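Probable DNA endonuclease SmrA (Escherichia coli, PDB 3QD7) binds DNA and has DNA endonuclease activity, the chain here being a fragment that carries its Smr domain. Local coordinates at residues Lys38-Leu52 with Asp74-Gly86. Residues are numbered along the deposited sequence; the frame is centred on the assembly and turned at random.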
ATOM      1  N   LYS A  38      -5.062  -3.629  14.309  1.00 50.02           N
ATOM      2  CA  LYS A  38      -5.805  -3.822  13.066  1.00 42.69           C
ATOM      3  C   LYS A  38      -4.888  -4.290  11.943  1.00 39.91           C
ATOM      4  O   LYS A  38      -5.306  -5.058  11.076  1.00 41.83           O
ATOM      5  CB  LYS A  38      -6.503  -2.504  12.684  1.00 46.65           C
ATOM      6  CG  LYS A  38      -7.693  -2.645  11.773  1.00 37.02           C
ATOM      7  CD  LYS A  38      -8.472  -1.343  11.695  1.00 34.27           C
ATOM      8  CE  LYS A  38      -7.838  -0.378  10.728  1.00 27.34           C
ATOM      9  NZ  LYS A  38      -8.806   0.600  10.158  1.00 21.71           N
ATOM     10  N   LEU A  39      -3.636  -3.833  11.963  1.00 43.85           N
ATOM     11  CA  LEU A  39      -2.660  -4.197  10.943  1.00 38.98           C
ATOM     12  C   LEU A  39      -2.196  -5.623  11.109  1.00 46.89           C
ATOM     13  O   LEU A  39      -2.053  -6.346  10.117  1.00 41.62           O
ATOM     14  CB  LEU A  39      -1.436  -3.280  10.983  1.00 36.99           C
ATOM     15  CG  LEU A  39      -1.520  -1.828  10.503  1.00 37.83           C
ATOM     16  CD1 LEU A  39      -0.190  -1.095  10.687  1.00 36.34           C
ATOM     17  CD2 LEU A  39      -1.935  -1.785   9.063  1.00 31.01           C
ATOM     18  N   ARG A  40      -1.957  -6.015  12.364  1.00 64.23           N
ATOM     19  CA  ARG A  40      -1.355  -7.304  12.714  1.00 64.30           C
ATOM     20  C   ARG A  40      -2.375  -8.439  12.644  1.00 67.48           C
ATOM     21  O   ARG A  40      -2.170  -9.435  11.939  1.00 66.08           O
ATOM     22  CB  ARG A  40      -0.782  -7.231  14.142  1.00 70.77           C
ATOM     23  CG  ARG A  40       0.534  -7.972  14.333  1.00 73.38           C
ATOM     24  CD  ARG A  40       0.745  -8.401  15.792  1.00 85.92           C
ATOM     25  NE  ARG A  40       1.803  -9.415  15.874  1.00 87.20           N
ATOM     26  CZ  ARG A  40       1.599 -10.734  15.865  1.00 82.87           C
ATOM     27  NH1 ARG A  40       0.365 -11.238  15.796  1.00 90.59           N
ATOM     28  NH2 ARG A  40       2.642 -11.557  15.935  1.00 75.28           N
ATOM     29  N   SER A  41      -3.475  -8.247  13.375  1.00 41.83           N
ATOM     30  CA  SER A  41      -4.516  -9.243  13.617  1.00 40.79           C
ATOM     31  C   SER A  41      -5.746  -9.012  12.721  1.00 45.16           C
ATOM     32  O   SER A  41      -6.839  -9.524  12.990  1.00 43.82           O
ATOM     33  CB  SER A  41      -4.885  -9.194  15.119  1.00 45.86           C
ATOM     34  OG  SER A  41      -6.192  -9.698  15.387  1.00 56.64           O
ATOM     35  N   GLY A  42      -5.561  -8.238  11.651  1.00 39.18           N
ATOM     36  CA  GLY A  42      -6.603  -8.037  10.657  1.00 31.82           C
ATOM     37  C   GLY A  42      -6.856  -9.278   9.802  1.00 37.00           C
ATOM     38  O   GLY A  42      -6.045 -10.207   9.751  1.00 33.75           O
ATOM     39  N   LYS A  43      -8.004  -9.291   9.144  1.00 44.91           N
ATOM     40  CA  LYS A  43      -8.394 -10.366   8.265  1.00 42.26           C
ATOM     41  C   LYS A  43      -8.054  -9.915   6.849  1.00 41.99           C
ATOM     42  O   LYS A  43      -8.462  -8.828   6.443  1.00 45.74           O
ATOM     43  CB  LYS A  43      -9.904 -10.576   8.405  1.00 48.96           C
ATOM     44  CG  LYS A  43     -10.380 -11.995   8.200  1.00 54.62           C
ATOM     45  CD  LYS A  43     -11.898 -12.036   8.070  1.00 66.92           C
ATOM     46  CE  LYS A  43     -12.332 -13.276   7.283  1.00 75.03           C
ATOM     47  NZ  LYS A  43     -13.543 -12.975   6.446  1.00 66.72           N
ATOM     48  N   TYR A  44      -7.298 -10.718   6.099  1.00 29.56           N
ATOM     49  CA  TYR A  44      -6.978 -10.344   4.713  1.00 31.28           C
ATOM     50  C   TYR A  44      -7.433 -11.348   3.662  1.00 34.00           C
ATOM     51  O   TYR A  44      -6.606 -12.039   3.078  1.00 31.08           O
ATOM     52  CB  TYR A  44      -5.492 -10.050   4.540  1.00 25.28           C
ATOM     53  CG  TYR A  44      -5.019  -8.892   5.374  1.00 27.71           C
ATOM     54  CD1 TYR A  44      -4.947  -7.598   4.840  1.00 23.62           C
ATOM     55  CD2 TYR A  44      -4.646  -9.088   6.706  1.00 26.71           C
ATOM     56  CE1 TYR A  44      -4.492  -6.533   5.606  1.00 19.25           C
ATOM     57  CE2 TYR A  44      -4.204  -8.038   7.481  1.00 26.08           C
ATOM     58  CZ  TYR A  44      -4.138  -6.775   6.926  1.00 26.14           C
ATOM     59  OH  TYR A  44      -3.701  -5.769   7.721  1.00 21.49           O
ATOM     60  N   PRO A  45      -8.753 -11.406   3.399  1.00 34.98           N
ATOM     61  CA  PRO A  45      -9.260 -12.285   2.355  1.00 32.15           C
ATOM     62  C   PRO A  45      -8.772 -11.842   0.964  1.00 32.71           C
ATOM     63  O   PRO A  45      -8.188 -10.756   0.816  1.00 29.52           O
ATOM     64  CB  PRO A  45     -10.781 -12.129   2.480  1.00 37.58           C
ATOM     65  CG  PRO A  45     -10.988 -10.780   3.060  1.00 32.34           C
ATOM     66  CD  PRO A  45      -9.809 -10.536   3.959  1.00 36.05           C
ATOM     67  N   GLN A  46      -9.008 -12.667  -0.048  1.00 29.31           N
ATOM     68  CA  GLN A  46      -8.496 -12.363  -1.380  1.00 28.94           C
ATOM     69  C   GLN A  46      -8.961 -11.016  -1.949  1.00 28.34           C
ATOM     70  O   GLN A  46      -8.202 -10.343  -2.636  1.00 32.01           O
ATOM     71  CB  GLN A  46      -8.851 -13.475  -2.351  1.00 29.31           C
ATOM     72  CG  GLN A  46      -8.237 -13.297  -3.729  1.00 30.26           C
ATOM     73  CD  GLN A  46      -8.845 -14.260  -4.718  1.00 43.86           C
ATOM     74  OE1 GLN A  46      -9.525 -15.216  -4.327  1.00 48.98           O
ATOM     75  NE2 GLN A  46      -8.617 -14.018  -6.002  1.00 41.99           N
ATOM     76  N   GLN A  47     -10.202 -10.630  -1.677  1.00 29.62           N
ATOM     77  CA  GLN A  47     -10.742  -9.432  -2.282  1.00 29.15           C
ATOM     78  C   GLN A  47     -10.220  -8.157  -1.605  1.00 32.82           C
ATOM     79  O   GLN A  47     -10.454  -7.040  -2.076  1.00 29.14           O
ATOM     80  CB  GLN A  47     -12.289  -9.482  -2.348  1.00 33.33           C
ATOM     81  CG  GLN A  47     -13.035  -9.348  -1.027  1.00 36.71           C
ATOM     82  CD  GLN A  47     -13.153 -10.665  -0.235  1.00 44.70           C
ATOM     83  OE1 GLN A  47     -13.511 -10.642   0.943  1.00 43.21           O
ATOM     84  NE2 GLN A  47     -12.853 -11.815  -0.879  1.00 40.64           N
ATOM     85  N   ALA A  48      -9.511  -8.342  -0.498  1.00 18.01           N
ATOM     86  CA  ALA A  48      -8.909  -7.229   0.253  1.00 19.01           C
ATOM     87  C   ALA A  48      -7.475  -7.121  -0.124  1.00 16.71           C
ATOM     88  O   ALA A  48      -6.715  -6.498   0.588  1.00 15.91           O
ATOM     89  CB  ALA A  48      -9.000  -7.480   1.742  1.00 18.28           C
ATOM     90  N   SER A  49      -7.068  -7.757  -1.221  1.00 18.97           N
ATOM     91  CA  SER A  49      -5.669  -7.704  -1.593  1.00 18.97           C
ATOM     92  C   SER A  49      -5.472  -7.267  -3.045  1.00 18.81           C
ATOM     93  O   SER A  49      -6.335  -7.473  -3.876  1.00 21.04           O
ATOM     94  CB  SER A  49      -4.969  -9.034  -1.275  1.00 25.40           C
ATOM     95  OG  SER A  49      -5.259 -10.016  -2.242  1.00 27.92           O
ATOM     96  N   LEU A  50      -4.360  -6.592  -3.308  1.00 19.47           N
ATOM     97  CA  LEU A  50      -4.081  -6.032  -4.605  1.00 19.02           C
ATOM     98  C   LEU A  50      -2.735  -6.558  -5.097  1.00 20.55           C
ATOM     99  O   LEU A  50      -1.705  -6.300  -4.488  1.00 23.22           O
ATOM    100  CB  LEU A  50      -4.066  -4.496  -4.515  1.00 21.47           C
ATOM    101  CG  LEU A  50      -3.662  -3.740  -5.778  1.00 21.25           C
ATOM    102  CD1 LEU A  50      -4.766  -3.872  -6.855  1.00 22.33           C
ATOM    103  CD2 LEU A  50      -3.358  -2.276  -5.478  1.00 21.00           C
ATOM    104  N   ASN A  51      -2.748  -7.264  -6.220  1.00 21.46           N
ATOM    105  CA  ASN A  51      -1.557  -7.866  -6.797  1.00 23.31           C
ATOM    106  C   ASN A  51      -0.908  -7.042  -7.932  1.00 25.12           C
ATOM    107  O   ASN A  51      -1.434  -6.966  -9.055  1.00 23.18           O
ATOM    108  CB  ASN A  51      -1.905  -9.314  -7.221  1.00 25.21           C
ATOM    109  CG  ASN A  51      -0.754 -10.044  -7.892  1.00 25.07           C
ATOM    110  OD1 ASN A  51      -0.916 -11.180  -8.331  1.00 28.33           O
ATOM    111  ND2 ASN A  51       0.388  -9.422  -7.974  1.00 26.37           N
ATOM    112  N   LEU A  52       0.252  -6.443  -7.630  1.00 27.35           N
ATOM    113  CA  LEU A  52       0.956  -5.509  -8.526  1.00 22.93           C
ATOM    114  C   LEU A  52       2.174  -6.129  -9.205  1.00 25.89           C
ATOM    115  O   LEU A  52       2.962  -5.425  -9.870  1.00 23.15           O
ATOM    116  CB  LEU A  52       1.471  -4.336  -7.706  1.00 19.94           C
ATOM    117  CG  LEU A  52       0.693  -3.030  -7.596  1.00 22.98           C
ATOM    118  CD1 LEU A  52      -0.766  -3.218  -7.832  1.00 20.95           C
ATOM    119  CD2 LEU A  52       0.993  -2.322  -6.271  1.00 15.23           C
ATOM    120  N   ASP A  74     -16.391  -0.136  -0.203  1.00 25.77           N
ATOM    121  CA  ASP A  74     -16.957  -1.407   0.334  1.00 24.15           C
ATOM    122  C   ASP A  74     -16.838  -1.553   1.851  1.00 26.23           C
ATOM    123  O   ASP A  74     -17.176  -2.605   2.398  1.00 28.22           O
ATOM    124  CB  ASP A  74     -16.365  -2.653  -0.367  1.00 27.82           C
ATOM    125  CG  ASP A  74     -16.718  -2.711  -1.858  1.00 26.75           C
ATOM    126  OD1 ASP A  74     -17.816  -2.221  -2.222  1.00 35.27           O
ATOM    127  OD2 ASP A  74     -15.902  -3.228  -2.664  1.00 28.99           O
ATOM    128  N   GLY A  75     -16.354  -0.510   2.520  1.00 26.85           N
ATOM    129  CA  GLY A  75     -16.130  -0.542   3.973  1.00 30.16           C
ATOM    130  C   GLY A  75     -14.999  -1.444   4.467  1.00 23.70           C
ATOM    131  O   GLY A  75     -15.054  -1.947   5.588  1.00 25.87           O
ATOM    132  N   LEU A  76     -13.965  -1.644   3.647  1.00 24.40           N
ATOM    133  CA  LEU A  76     -12.794  -2.442   4.084  1.00 25.58           C
ATOM    134  C   LEU A  76     -11.933  -1.635   5.043  1.00 25.85           C
ATOM    135  O   LEU A  76     -11.631  -0.479   4.780  1.00 20.66           O
ATOM    136  CB  LEU A  76     -11.952  -2.905   2.888  1.00 23.84           C
ATOM    137  CG  LEU A  76     -12.369  -4.175   2.129  1.00 32.14           C
ATOM    138  CD1 LEU A  76     -13.774  -4.103   1.618  1.00 33.27           C
ATOM    139  CD2 LEU A  76     -11.437  -4.454   0.975  1.00 19.96           C
ATOM    140  N   ARG A  77     -11.536  -2.255   6.143  1.00 18.34           N
ATOM    141  CA  ARG A  77     -10.784  -1.584   7.189  1.00 26.81           C
ATOM    142  C   ARG A  77      -9.292  -1.856   7.069  1.00 25.21           C
ATOM    143  O   ARG A  77      -8.478  -1.143   7.632  1.00 20.93           O
ATOM    144  CB  ARG A  77     -11.317  -1.986   8.557  1.00 27.06           C
ATOM    145  CG  ARG A  77     -12.747  -1.502   8.776  1.00 31.19           C
ATOM    146  CD  ARG A  77     -13.314  -2.051  10.057  1.00 28.42           C
ATOM    147  NE  ARG A  77     -12.725  -1.387  11.210  1.00 25.21           N
ATOM    148  CZ  ARG A  77     -12.693  -1.912  12.428  1.00 33.41           C
ATOM    149  NH1 ARG A  77     -12.165  -1.223  13.427  1.00 28.33           N
ATOM    150  NH2 ARG A  77     -13.192  -3.129  12.649  1.00 30.73           N
ATOM    151  N   ASN A  78      -8.949  -2.893   6.324  1.00 26.20           N
ATOM    152  CA  ASN A  78      -7.558  -3.181   6.010  1.00 24.30           C
ATOM    153  C   ASN A  78      -7.412  -3.921   4.709  1.00 25.43           C
ATOM    154  O   ASN A  78      -8.267  -4.705   4.328  1.00 25.74           O
ATOM    155  CB  ASN A  78      -6.846  -3.909   7.145  1.00 29.60           C
ATOM    156  CG  ASN A  78      -7.729  -4.916   7.824  1.00 35.82           C
ATOM    157  OD1 ASN A  78      -8.298  -4.639   8.887  1.00 34.59           O
ATOM    158  ND2 ASN A  78      -7.863  -6.093   7.214  1.00 37.52           N
ATOM    159  N   VAL A  79      -6.325  -3.620   4.011  1.00 17.32           N
ATOM    160  CA  VAL A  79      -6.057  -4.238   2.731  1.00 17.13           C
ATOM    161  C   VAL A  79      -4.600  -4.608   2.661  1.00 21.16           C
ATOM    162  O   VAL A  79      -3.776  -4.098   3.440  1.00 20.84           O
ATOM    163  CB  VAL A  79      -6.478  -3.349   1.540  1.00 15.44           C
ATOM    164  CG1 VAL A  79      -7.966  -3.140   1.580  1.00 16.17           C
ATOM    165  CG2 VAL A  79      -5.741  -1.973   1.558  1.00 12.89           C
ATOM    166  N   LEU A  80      -4.314  -5.536   1.757  1.00 18.86           N
ATOM    167  CA  LEU A  80      -2.976  -6.015   1.490  1.00 17.81           C
ATOM    168  C   LEU A  80      -2.524  -5.565   0.113  1.00 19.36           C
ATOM    169  O   LEU A  80      -3.214  -5.793  -0.885  1.00 23.26           O
ATOM    170  CB  LEU A  80      -2.963  -7.561   1.535  1.00 19.74           C
ATOM    171  CG  LEU A  80      -1.628  -8.260   1.245  1.00 24.18           C
ATOM    172  CD1 LEU A  80      -0.628  -7.921   2.351  1.00 19.28           C
ATOM    173  CD2 LEU A  80      -1.877  -9.749   1.212  1.00 23.08           C
ATOM    174  N   ILE A  81      -1.349  -4.949   0.027  1.00 20.71           N
ATOM    175  CA  ILE A  81      -0.803  -4.659  -1.290  1.00 17.50           C
ATOM    176  C   ILE A  81       0.475  -5.448  -1.547  1.00 21.71           C
ATOM    177  O   ILE A  81       1.421  -5.371  -0.772  1.00 20.16           O
ATOM    178  CB  ILE A  81      -0.563  -3.144  -1.509  1.00 22.36           C
ATOM    179  CG1 ILE A  81      -1.835  -2.319  -1.216  1.00 20.07           C
ATOM    180  CG2 ILE A  81      -0.048  -2.891  -2.941  1.00 19.04           C
ATOM    181  CD1 ILE A  81      -1.562  -0.830  -1.277  1.00 28.04           C
ATOM    182  N   ILE A  82       0.498  -6.161  -2.673  1.00 18.68           N
ATOM    183  CA  ILE A  82       1.600  -7.028  -3.052  1.00 18.65           C
ATOM    184  C   ILE A  82       2.439  -6.380  -4.140  1.00 20.84           C
ATOM    185  O   ILE A  82       2.025  -6.295  -5.311  1.00 20.29           O
ATOM    186  CB  ILE A  82       1.083  -8.406  -3.575  1.00 19.79           C
ATOM    187  CG1 ILE A  82      -0.020  -8.946  -2.636  1.00 21.10           C
ATOM    188  CG2 ILE A  82       2.259  -9.408  -3.736  1.00 17.63           C
ATOM    189  CD1 ILE A  82      -0.966  -9.989  -3.248  1.00 22.49           C
ATOM    190  N   HIS A  83       3.620  -5.914  -3.757  1.00 20.64           N
ATOM    191  CA  HIS A  83       4.535  -5.271  -4.717  1.00 23.44           C
ATOM    192  C   HIS A  83       5.680  -6.179  -5.177  1.00 23.14           C
ATOM    193  O   HIS A  83       6.214  -5.985  -6.265  1.00 23.08           O
ATOM    194  CB  HIS A  83       5.093  -3.985  -4.128  1.00 18.18           C
ATOM    195  CG  HIS A  83       5.639  -4.159  -2.752  1.00 21.41           C
ATOM    196  ND1 HIS A  83       5.014  -3.648  -1.638  1.00 24.12           N
ATOM    197  CD2 HIS A  83       6.739  -4.810  -2.309  1.00 16.25           C
ATOM    198  CE1 HIS A  83       5.712  -3.969  -0.567  1.00 19.97           C
ATOM    199  NE2 HIS A  83       6.755  -4.687  -0.947  1.00 21.32           N
ATOM    200  N   GLY A  84       6.052  -7.160  -4.351  1.00 21.58           N
ATOM    201  CA  GLY A  84       7.142  -8.066  -4.691  1.00 23.86           C
ATOM    202  C   GLY A  84       8.438  -7.719  -3.976  1.00 24.70           C
ATOM    203  O   GLY A  84       8.558  -6.653  -3.383  1.00 22.83           O
ATOM    204  N   LYS A  85       9.404  -8.640  -4.031  1.00 32.72           N
ATOM    205  CA  LYS A  85      10.718  -8.443  -3.411  1.00 35.33           C
ATOM    206  C   LYS A  85      11.745  -8.181  -4.505  1.00 38.53           C
ATOM    207  O   LYS A  85      11.749  -8.838  -5.538  1.00 37.91           O
ATOM    208  CB  LYS A  85      11.132  -9.666  -2.567  1.00 37.61           C
ATOM    209  CG  LYS A  85      10.069 -10.204  -1.603  1.00 50.42           C
ATOM    210  CD  LYS A  85      10.561 -11.440  -0.844  1.00 49.15           C
ATOM    211  CE  LYS A  85       9.490 -12.008   0.110  1.00 37.38           C
ATOM    212  NZ  LYS A  85      10.101 -13.046   1.050  1.00 21.75           N
ATOM    213  N   GLY A  86      12.602  -7.199  -4.284  1.00 31.61           N
ATOM    214  CA  GLY A  86      13.626  -6.836  -5.260  1.00 39.42           C
ATOM    215  C   GLY A  86      14.992  -7.340  -4.846  1.00 40.38           C
ATOM    216  O   GLY A  86      15.240  -7.594  -3.675  1.00 35.07           O
TER
HETATM  217  O   HOH W   1     -10.353  -6.998   9.740  1.00 30.00           O
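The ring of Tyr-44 lies against the start of strand 78-82, its CE1 edge 3.3 Å from Val-79 O and its CD1 packed on Leu-80 CB, while one face receives the Asn-78 amide, ND2 standing 3.7 Å above the ring plane and offset toward the rim. Ring and amide planes are 49° apart. With CG anti to its carbonyl carbon (chi1 -62°), the tyrosine turns its hydroxyl back within its own segment to donate to Leu-39 O (3.0 Å), tying the loop back to helix 37-40; Tyr-127 stacks on the ring and His-120 meets it edge-to-face. Were the ring cut back to an alanine, Leu-39 O would probably lose this donor and a gap would open beside Asn-78 and Leu-80. Further on, strands 49-51 and 78-82 run parallel, 13° apart, as the two strands of a right-handed beta-alpha-beta crossover through helix 57-73, part of the alpha/beta Smr domain, with 49-51 at the sheet edge. Four backbone bonds alternate between them, from Leu-80 N to Ala-48 O (2.8 Å) through to Leu-52 N and Ile-82 O. On the buried face, Leu-52 CD2 packs tightly on Ile-81 CG2 at 3.5 Å, and Leu-50 turns toward Val-64 and Phe-67 of the crossover helix. The other face is looser: Ser-49 and Asn-51 border Leu-80 and Ile-82, and Asn-51 CB comes only within 4.1 Å of Ile-82 CD1. Back at the start of strand 78-82, on its solvent side, a water donates to Asn-78 OD1, and Lys-38, its chain bent near the end, brings NZ to Arg-77 O (3.1 Å) and also to Leu-130 O.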